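Local atomic coordinates of putative histidinol-phosphate aminotransferase (Burkholderia pseudomallei, PDB entry 3P1T), a protein that probably uses pyridoxal 5'-phosphate to transfer an amino group between L-histidinol phosphate and 2-oxoglutarate in histidine biosynthesis. Residues 263-268 against 325-330. Residues are numbered along the deposited sequence; the frame is centred on the assembly and turned at random.
Sequences DALRGL and RLLAAL. With SO4 (sulfate ion), chain E.
Leu265 faces Leu327 where two helices run side by side in the same direction, their short axes 5° from parallel and 10.6 Å apart at closest approach. The CA atoms of Leu265 and Leu327 mark the register, 7.2 Å from one another. Leu327 reaches across with one branch: its CD2 lies 3.7 Å from CD2 of Leu265 and 3.8 Å from CB of Ala264, touching two consecutive residues with a single methyl. CG of Leu327 is anti to its own carbonyl carbon (chi1 -69°), which swings the branched end toward the other helix. One turn on, CD1 of Leu330 meets the same Leu265 CD2 at 3.8 Å, leaving that methyl between two leucines. Leu268 adds looser cover, its CD1 4.1 Å from the carbonyl O of Leu327. Leu265, Leu326 and Leu330 also touch Ile315 of strand 312-316, which places both helices against the small mixed sheet of the aminotransferase fold. Arg266 takes no part in the leucine contact; its guanidinium gives two weak hydrogen bonds to a sulfate, probably from the crystallisation liquor, that Arg259 also holds. Sulfate O4 lies in the guanidinium plane at its edge, 3.4 Å from Arg266 NH2. With no hydrogen bond between the segments, the helices are joined here by aliphatic van der Waals contact, dependent on the fit of leucine branches and the Ala264 methyl.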
# COMPACT_ATOMS: atom_id res chain seq x y z
N ASP A 263 28.29 4.50 -26.69
CA ASP A 263 29.31 4.64 -27.74
C ASP A 263 29.20 5.99 -28.46
O ASP A 263 30.24 6.63 -28.69
CB ASP A 263 29.20 3.49 -28.76
CG ASP A 263 29.63 2.11 -28.27
OD1 ASP A 263 30.12 2.00 -27.11
OD2 ASP A 263 29.53 1.14 -29.07
N ALA A 264 27.98 6.44 -28.78
CA ALA A 264 27.74 7.72 -29.48
C ALA A 264 28.17 8.92 -28.62
O ALA A 264 28.85 9.81 -29.15
CB ALA A 264 26.28 7.86 -29.87
N LEU A 265 27.82 8.92 -27.31
CA LEU A 265 28.19 10.01 -26.41
C LEU A 265 29.71 10.08 -26.23
O LEU A 265 30.26 11.18 -26.27
CB LEU A 265 27.49 9.91 -25.04
CG LEU A 265 25.97 10.14 -25.01
CD1 LEU A 265 25.43 9.98 -23.60
CD2 LEU A 265 25.59 11.52 -25.55
N ARG A 266 30.41 8.92 -26.11
CA ARG A 266 31.87 8.89 -25.97
C ARG A 266 32.56 9.42 -27.24
O ARG A 266 33.61 10.06 -27.14
CB ARG A 266 32.39 7.48 -25.65
CG ARG A 266 32.02 7.01 -24.27
CD ARG A 266 32.84 5.82 -23.86
NE ARG A 266 32.41 5.27 -22.58
CZ ARG A 266 31.75 4.13 -22.44
NH1 ARG A 266 31.48 3.38 -23.50
NH2 ARG A 266 31.39 3.70 -21.24
N GLY A 267 31.93 9.18 -28.39
CA GLY A 267 32.40 9.67 -29.68
C GLY A 267 32.22 11.17 -29.82
O GLY A 267 32.94 11.81 -30.59
N LEU A 268 31.25 11.74 -29.08
CA LEU A 268 30.96 13.17 -29.02
C LEU A 268 31.86 13.88 -27.97
O LEU A 268 31.84 15.11 -27.86
CB LEU A 268 29.46 13.43 -28.72
CG LEU A 268 28.47 13.08 -29.83
CD1 LEU A 268 27.06 13.13 -29.34
CD2 LEU A 268 28.63 13.99 -31.05
N ARG A 325 16.56 11.72 -30.11
CA ARG A 325 16.32 13.10 -29.67
C ARG A 325 17.43 13.56 -28.71
O ARG A 325 17.99 14.64 -28.91
CB ARG A 325 14.94 13.23 -29.00
CG ARG A 325 13.76 13.17 -29.99
CD ARG A 325 12.81 14.35 -29.85
NE ARG A 325 13.54 15.61 -29.81
CZ ARG A 325 13.40 16.54 -28.87
NH1 ARG A 325 12.48 16.41 -27.92
NH2 ARG A 325 14.15 17.64 -28.90
N LEU A 326 17.77 12.71 -27.71
CA LEU A 326 18.81 12.98 -26.72
C LEU A 326 20.17 13.13 -27.38
O LEU A 326 20.88 14.10 -27.10
CB LEU A 326 18.90 11.88 -25.65
CG LEU A 326 20.11 12.09 -24.72
CD1 LEU A 326 19.69 12.64 -23.39
CD2 LEU A 326 21.05 10.90 -24.70
N LEU A 327 20.54 12.16 -28.24
CA LEU A 327 21.84 12.17 -28.91
C LEU A 327 21.99 13.41 -29.81
O LEU A 327 23.07 14.01 -29.83
CB LEU A 327 22.08 10.88 -29.71
CG LEU A 327 22.27 9.59 -28.88
CD1 LEU A 327 22.30 8.38 -29.77
CD2 LEU A 327 23.53 9.63 -28.02
N ALA A 328 20.91 13.83 -30.50
CA ALA A 328 20.95 15.00 -31.39
C ALA A 328 21.16 16.29 -30.59
O ALA A 328 21.95 17.14 -31.00
CB ALA A 328 19.68 15.09 -32.22
N ALA A 329 20.51 16.40 -29.41
CA ALA A 329 20.65 17.55 -28.52
C ALA A 329 22.04 17.64 -27.91
O ALA A 329 22.61 18.73 -27.91
CB ALA A 329 19.62 17.47 -27.40
N LEU A 330 22.62 16.52 -27.41
CA LEU A 330 23.95 16.54 -26.82
C LEU A 330 25.03 16.59 -27.92
O LEU A 330 26.16 17.01 -27.63
CB LEU A 330 24.20 15.36 -25.85
CG LEU A 330 23.42 15.43 -24.52
CD1 LEU A 330 23.60 14.17 -23.71
CD2 LEU A 330 23.83 16.62 -23.68
S SO4 E . 31.33 -0.26 -21.35
O1 SO4 E . 32.40 -0.06 -20.37
O2 SO4 E . 31.02 -1.71 -21.41
O3 SO4 E . 31.80 0.21 -22.65
O4 SO4 E . 30.12 0.53 -20.98